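PDB 6RO8: cytochrome P450 RhF from Acinetobacter radioresistens, which probably acts as a heme-dependent monooxygenase, represented here by the heme domain of a longer protein with a fused reductase. Local coordinates for residues Lys150-Asp153 and Gly154-Tyr157; Arg249-Pro252 and Glu253-Asp257; Val292-Lys295 and Ile296-Asn299. All coordinates share one frame; numbering follows the deposited sequence.

Contact 1 of 3, residues Lys150-Asp153 and Gly154-Tyr157; sequences KKVD and GFIY
The Phe155 ring folds back near the C-terminal end of helix 134-155 and lays one face on the backbone of Val152. Val152 CA sits over that face, 3.8 Å from the ring centroid and 24° off the ring normal, a CH-pi contact displaced toward the rim. Farther along the ring, Val152 CG1 meets Phe155 CZ at 3.5 Å, the isopropyl group running obliquely to the ring. Phe155 reaches this place because CG stands between its own backbone N and carbonyl carbon (chi1 69°), which turns the ring back along the helix. The backbone bonding is mixed here: Gly154 N bonds Lys151 O at 2.9 Å from well above the carbonyl plane, and the bond from Gly154 N to Lys150 O is weak. Ile156 N then returns to a four-residue step, 2.9 Å from Val152 O. The charged ends are paired in salt bridges, Lys151 with Glu170 and Asp153 with Arg401. Val152 and Phe155 both pack on Met167. Apolar contacts and salt bridges thus both join this helix end to its neighbours: Val152 and Phe155 to helix 163-168, Lys151 to helix 170-179 and Asp153 to helix 384-401.

Contact 2 of 3, residues Arg249-Pro252 and Glu253-Asp257; sequences RVMP and EVVTD
A tight, helix-like turn joins helix 240-250 to helix 257-270, and Met251, the first residue to leave helical geometry, supplies its central acceptor. Two amides share Met251 O. Val255 N approaches almost straight in line with the carbonyl bond at 3.0 Å, whereas Val254 N, also 3.0 Å from Met251 O, comes from above the carbonyl plane, 57° out of it. This double grip holds residues 252-255 in a compact curl, helped by a CA-H...O contact of 3.6 Å between Thr256 CA and Pro252 O. Side-chain packing across the turn is looser: Met251 SD lies 4.2 Å from Val254 CB, and Met251 CG lies 4.4 Å from Val255 CG2. The next helix starts with Thr256 as N-cap. Its OG1, set between backbone N and carbonyl carbon (chi1 76°), accepts from Tyr259 N. Glu253 and Pro252 are on the exposed outside of the curl, while Val254 and Val255 are buried. Those two valines face helix 121-127, touching Arg124 and Arg125 respectively; Arg125 also bonds Val254 O, and Asn248 at the end of helix 240-250 bonds Val255 O, tying the turn to helices 121-127 and 240-250.

Contact 3 of 3, residues Val292-Lys295 and Ile296-Asn299; sequences VWKK and ICDN
Cys297 SG lies over one face of the Trp293 indole, one helical turn on, in a sulfur-aromatic contact: 3.7 Å from the centroid of the five-membered ring and 29° off its normal. The sulfur is displaced toward the rim on the NE1 side, and Trp293 NE1 itself hydrogen-bonds Pro403 O beyond the helix, which should hold the indole's rotation. Trp293 CG is anti to the backbone N (chi1 177°), leaning the ring toward the following turn, where the sulfur lies over it. Cys297 N bonds Trp293 O at 2.6 Å. Val292 and Ile296 are buried too, with CG1 to CG1 at a looser 4.4 Å, and Ile296 N bonds Val292 O at 3.0 Å. The solvent side carries few side-chain contacts: Lys294, Lys295 and Asp298 are exposed, and the backbone does the joining, Asp298 N to Lys294 O at 2.6 Å. At the helix end the bond from Asn299 N to Lys295 O is weak, and Asn299 leaves helical geometry. The buried face of helix 290-298 is wedged among three helices: Trp293 and Cys297 pack on Ser399 of helix 384-401, Val292 and Trp293 on Leu286 of helix 273-288, and Ile296 on Ile303 and Ala306 of helix 303-314.

All three contacts are local to a helix or the turn at its end, and they occur in series along the chain. Contacts 1 and 3 are on the same side of the chain's centre, their centres about 21 Å apart and nearest atoms about 11 Å apart; helix 384-401 touches both. Contact 2 lies on the opposite side of the chain's centre from contact 3, centres about 49 Å apart, and its centre is about 44 Å from that of contact 1. The Val254 side chain of contact 2 is about 12 Å from the heme and about 9 Å from the side chain of heme-binding Arg126, whereas contacts 1 and 3 lie away from the heme-binding residues.

Contact 1 of 3, residues Lys150-Asp153 and Gly154-Tyr157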
loop_
_atom_site.group_PDB
_atom_site.type_symbol
_atom_site.label_atom_id
_atom_site.label_comp_id
_atom_site.label_asym_id
_atom_site.label_seq_id
_atom_site.Cartn_x
_atom_site.Cartn_y
_atom_site.Cartn_z
ATOM N N LYS A 150 -4.792 16.726 18.403
ATOM C CA LYS A 150 -4.833 18.137 18.027
ATOM C C LYS A 150 -5.604 18.340 16.737
ATOM O O LYS A 150 -6.325 19.331 16.593
ATOM C CB LYS A 150 -3.415 18.695 17.916
ATOM C CG LYS A 150 -2.564 18.327 19.102
ATOM C CD LYS A 150 -1.162 18.913 19.065
ATOM C CE LYS A 150 -1.028 20.141 19.945
ATOM N NZ LYS A 150 0.134 20.962 19.507
ATOM N N LYS A 151 -5.473 17.412 15.789
ATOM C CA LYS A 151 -6.207 17.564 14.539
ATOM C C LYS A 151 -7.712 17.570 14.786
ATOM O O LYS A 151 -8.422 18.460 14.297
ATOM C CB LYS A 151 -5.816 16.471 13.551
ATOM C CG LYS A 151 -4.629 16.873 12.687
ATOM C CD LYS A 151 -5.017 17.969 11.701
ATOM C CE LYS A 151 -3.922 19.017 11.517
ATOM N NZ LYS A 151 -2.904 18.684 10.474
ATOM N N VAL A 152 -8.218 16.609 15.563
ATOM C CA VAL A 152 -9.646 16.632 15.844
ATOM C C VAL A 152 -9.992 17.744 16.819
ATOM O O VAL A 152 -11.137 18.204 16.834
ATOM C CB VAL A 152 -10.160 15.280 16.364
ATOM C CG1 VAL A 152 -9.591 14.121 15.547
ATOM C CG2 VAL A 152 -9.831 15.108 17.792
ATOM N N ASP A 153 -9.038 18.214 17.622
ATOM C CA ASP A 153 -9.297 19.438 18.367
ATOM C C ASP A 153 -9.691 20.547 17.406
ATOM O O ASP A 153 -10.537 21.390 17.724
ATOM C CB ASP A 153 -8.071 19.842 19.191
ATOM C CG ASP A 153 -7.988 19.115 20.535
ATOM O OD1 ASP A 153 -8.974 18.447 20.932
ATOM O OD2 ASP A 153 -6.926 19.211 21.195
ATOM N N GLY A 154 -9.136 20.512 16.195
ATOM C CA GLY A 154 -9.378 21.586 15.251
ATOM C C GLY A 154 -10.747 21.518 14.603
ATOM O O GLY A 154 -11.382 22.547 14.371
ATOM N N PHE A 155 -11.222 20.324 14.287
ATOM C CA PHE A 155 -12.438 20.227 13.496
ATOM C C PHE A 155 -13.638 19.708 14.273
ATOM O O PHE A 155 -14.751 19.723 13.735
ATOM C CB PHE A 155 -12.194 19.364 12.238
ATOM C CG PHE A 155 -11.961 17.888 12.496
ATOM C CD1 PHE A 155 -13.015 17.034 12.802
ATOM C CD2 PHE A 155 -10.697 17.338 12.334
ATOM C CE1 PHE A 155 -12.802 15.675 12.990
ATOM C CE2 PHE A 155 -10.482 15.977 12.522
ATOM C CZ PHE A 155 -11.536 15.145 12.844
ATOM N N ILE A 156 -13.454 19.272 15.521
ATOM C CA ILE A 156 -14.552 18.685 16.267
ATOM C C ILE A 156 -15.722 19.656 16.362
ATOM O O ILE A 156 -16.880 19.229 16.409
ATOM C CB ILE A 156 -14.043 18.264 17.657
ATOM C CG1 ILE A 156 -15.145 17.659 18.533
ATOM C CG2 ILE A 156 -13.466 19.469 18.387
ATOM C CD1 ILE A 156 -15.847 16.504 17.910
ATOM N N TYR A 157 -15.450 20.964 16.338
ATOM C CA TYR A 157 -16.517 21.948 16.474
ATOM C C TYR A 157 -17.435 21.979 15.252
ATOM O O TYR A 157 -18.596 22.381 15.370
ATOM C CB TYR A 157 -15.912 23.327 16.715
ATOM C CG TYR A 157 -15.473 23.975 15.430
ATOM C CD1 TYR A 157 -14.256 23.650 14.851
ATOM C CD2 TYR A 157 -16.290 24.887 14.774
ATOM C CE1 TYR A 157 -13.857 24.230 13.666
ATOM C CE2 TYR A 157 -15.904 25.466 13.589
ATOM C CZ TYR A 157 -14.688 25.138 13.035
ATOM O OH TYR A 157 -14.306 25.723 11.846
#

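Contact 2 of 3, residues Arg249-Pro252 and Glu253-Asp257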
loop_
_atom_site.group_PDB
_atom_site.type_symbol
_atom_site.label_atom_id
_atom_site.label_comp_id
_atom_site.label_asym_id
_atom_site.label_seq_id
_atom_site.Cartn_x
_atom_site.Cartn_y
_atom_site.Cartn_z
ATOM N N ARG A 249 27.834 3.481 5.138
ATOM C CA ARG A 249 29.234 3.753 5.418
ATOM C C ARG A 249 29.964 2.491 5.859
ATOM O O ARG A 249 31.169 2.356 5.615
ATOM C CB ARG A 249 29.346 4.846 6.481
ATOM C CG ARG A 249 28.821 6.205 6.022
ATOM C CD ARG A 249 29.202 7.345 6.978
ATOM N NE ARG A 249 28.026 8.016 7.545
ATOM C CZ ARG A 249 27.506 9.154 7.082
ATOM N NH1 ARG A 249 28.050 9.763 6.029
ATOM N NH2 ARG A 249 26.432 9.682 7.671
ATOM N N VAL A 250 29.260 1.553 6.487
ATOM C CA VAL A 250 29.902 0.346 7.006
ATOM C C VAL A 250 29.897 -0.775 5.976
ATOM O O VAL A 250 30.924 -1.419 5.738
ATOM C CB VAL A 250 29.219 -0.092 8.316
ATOM C CG1 VAL A 250 29.491 -1.563 8.580
ATOM C CG2 VAL A 250 29.717 0.762 9.473
ATOM N N MET A 251 28.743 -1.032 5.355
ATOM C CA MET A 251 28.592 -2.085 4.352
ATOM C C MET A 251 28.073 -1.476 3.050
ATOM O O MET A 251 26.915 -1.696 2.660
ATOM C CB MET A 251 27.672 -3.199 4.850
ATOM C CG MET A 251 26.336 -2.728 5.395
ATOM S SD MET A 251 25.408 -4.070 6.142
ATOM C CE MET A 251 26.036 -4.011 7.827
ATOM N N PRO A 252 28.910 -0.711 2.346
ATOM C CA PRO A 252 28.465 -0.121 1.073
ATOM C C PRO A 252 28.238 -1.156 -0.006
ATOM O O PRO A 252 27.580 -0.865 -1.008
ATOM C CB PRO A 252 29.611 0.827 0.712
ATOM C CG PRO A 252 30.807 0.210 1.370
ATOM C CD PRO A 252 30.323 -0.415 2.635
ATOM N N GLU A 253 28.792 -2.354 0.164
ATOM C CA GLU A 253 28.427 -3.488 -0.675
ATOM C C GLU A 253 26.916 -3.712 -0.664
ATOM O O GLU A 253 26.293 -3.827 -1.724
ATOM C CB GLU A 253 29.150 -4.735 -0.190
ATOM C CG GLU A 253 29.278 -5.829 -1.205
ATOM C CD GLU A 253 28.122 -6.811 -1.200
ATOM O OE1 GLU A 253 26.988 -6.489 -0.775
ATOM O OE2 GLU A 253 28.384 -7.959 -1.608
ATOM N N VAL A 254 26.310 -3.767 0.526
ATOM C CA VAL A 254 24.952 -4.266 0.712
ATOM C C VAL A 254 23.975 -3.108 0.638
ATOM O O VAL A 254 23.025 -3.121 -0.151
ATOM C CB VAL A 254 24.849 -4.999 2.063
ATOM C CG1 VAL A 254 23.408 -5.397 2.379
ATOM C CG2 VAL A 254 25.770 -6.206 2.076
ATOM N N VAL A 255 24.189 -2.123 1.502
ATOM C CA VAL A 255 23.366 -0.923 1.548
ATOM C C VAL A 255 24.067 0.071 0.626
ATOM O O VAL A 255 24.916 0.859 1.046
ATOM C CB VAL A 255 23.203 -0.412 2.977
ATOM C CG1 VAL A 255 22.518 0.936 3.035
ATOM C CG2 VAL A 255 22.436 -1.443 3.782
ATOM N N THR A 256 23.749 -0.023 -0.667
ATOM C CA THR A 256 24.447 0.665 -1.744
ATOM C C THR A 256 23.981 2.108 -1.878
ATOM O O THR A 256 22.926 2.506 -1.374
ATOM C CB THR A 256 24.214 -0.054 -3.068
ATOM O OG1 THR A 256 22.892 0.241 -3.537
ATOM C CG2 THR A 256 24.356 -1.548 -2.887
ATOM N N ASP A 257 24.772 2.893 -2.603
ATOM C CA ASP A 257 24.423 4.295 -2.774
ATOM C C ASP A 257 23.166 4.450 -3.614
ATOM O O ASP A 257 22.323 5.306 -3.319
ATOM C CB ASP A 257 25.587 5.066 -3.396
ATOM C CG ASP A 257 25.504 6.562 -3.124
ATOM O OD1 ASP A 257 24.414 7.061 -2.743
ATOM O OD2 ASP A 257 26.538 7.243 -3.285
#

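Contact 3 of 3, residues Val292-Lys295 and Ile296-Asn299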
loop_
_atom_site.group_PDB
_atom_site.type_symbol
_atom_site.label_atom_id
_atom_site.label_comp_id
_atom_site.label_asym_id
_atom_site.label_seq_id
_atom_site.Cartn_x
_atom_site.Cartn_y
_atom_site.Cartn_z
ATOM N N VAL A 292 -21.660 -2.367 14.403
ATOM C CA VAL A 292 -20.226 -2.538 14.638
ATOM C C VAL A 292 -19.640 -1.303 15.322
ATOM O O VAL A 292 -18.774 -1.413 16.199
ATOM C CB VAL A 292 -19.504 -2.866 13.310
ATOM C CG1 VAL A 292 -18.000 -2.625 13.429
ATOM C CG2 VAL A 292 -19.776 -4.311 12.898
ATOM N N TRP A 293 -20.119 -0.113 14.955
ATOM C CA TRP A 293 -19.492 1.114 15.439
ATOM C C TRP A 293 -19.742 1.317 16.931
ATOM O O TRP A 293 -18.827 1.685 17.684
ATOM C CB TRP A 293 -20.010 2.308 14.634
ATOM C CG TRP A 293 -19.479 3.635 15.085
ATOM C CD1 TRP A 293 -20.155 4.588 15.771
ATOM C CD2 TRP A 293 -18.157 4.156 14.875
ATOM N NE1 TRP A 293 -19.344 5.672 16.006
ATOM C CE2 TRP A 293 -18.113 5.434 15.464
ATOM C CE3 TRP A 293 -17.014 3.666 14.242
ATOM C CZ2 TRP A 293 -16.970 6.229 15.447
ATOM C CZ3 TRP A 293 -15.877 4.455 14.226
ATOM C CH2 TRP A 293 -15.862 5.720 14.826
ATOM N N LYS A 294 -20.977 1.089 17.390
ATOM C CA LYS A 294 -21.204 1.270 18.815
ATOM C C LYS A 294 -20.572 0.156 19.620
ATOM O O LYS A 294 -20.217 0.376 20.780
ATOM C CB LYS A 294 -22.700 1.419 19.109
ATOM C CG LYS A 294 -23.266 2.766 18.585
ATOM C CD LYS A 294 -23.545 3.811 19.741
ATOM C CE LYS A 294 -23.193 5.239 19.232
ATOM N NZ LYS A 294 -23.951 5.667 17.991
ATOM N N LYS A 295 -20.387 -1.024 19.022
ATOM C CA LYS A 295 -19.545 -2.023 19.665
ATOM C C LYS A 295 -18.125 -1.494 19.857
ATOM O O LYS A 295 -17.531 -1.676 20.931
ATOM C CB LYS A 295 -19.542 -3.328 18.869
ATOM C CG LYS A 295 -20.319 -4.451 19.544
ATOM C CD LYS A 295 -20.722 -5.583 18.583
ATOM C CE LYS A 295 -21.998 -5.244 17.838
ATOM N NZ LYS A 295 -23.199 -5.420 18.703
ATOM N N ILE A 296 -17.579 -0.812 18.833
ATOM C CA ILE A 296 -16.290 -0.125 18.959
ATOM C C ILE A 296 -16.374 1.000 19.992
ATOM O O ILE A 296 -15.504 1.130 20.867
ATOM C CB ILE A 296 -15.829 0.433 17.595
ATOM C CG1 ILE A 296 -15.634 -0.666 16.535
ATOM C CG2 ILE A 296 -14.585 1.314 17.775
ATOM C CD1 ILE A 296 -14.843 -1.867 16.981
ATOM N N CYS A 297 -17.405 1.849 19.889
ATOM C CA CYS A 297 -17.575 2.919 20.872
ATOM C C CYS A 297 -17.657 2.361 22.288
ATOM O O CYS A 297 -17.059 2.914 23.216
ATOM C CB CYS A 297 -18.831 3.739 20.571
ATOM S SG CYS A 297 -18.715 4.818 19.119
ATOM N N ASP A 298 -18.387 1.263 22.473
ATOM C CA ASP A 298 -18.568 0.712 23.809
ATOM C C ASP A 298 -17.411 -0.172 24.242
ATOM O O ASP A 298 -17.220 -0.360 25.444
ATOM C CB ASP A 298 -19.873 -0.081 23.878
ATOM C CG ASP A 298 -21.094 0.782 23.632
ATOM O OD1 ASP A 298 -20.988 2.017 23.770
ATOM O OD2 ASP A 298 -22.154 0.225 23.278
ATOM N N ASN A 299 -16.634 -0.717 23.307
ATOM C CA ASN A 299 -15.512 -1.598 23.643
ATOM C C ASN A 299 -14.300 -1.311 22.776
ATOM O O ASN A 299 -13.986 -2.069 21.851
ATOM C CB ASN A 299 -15.903 -3.069 23.515
ATOM C CG ASN A 299 -17.048 -3.435 24.412
ATOM O OD1 ASN A 299 -18.199 -3.359 24.007
ATOM N ND2 ASN A 299 -16.745 -3.820 25.640
#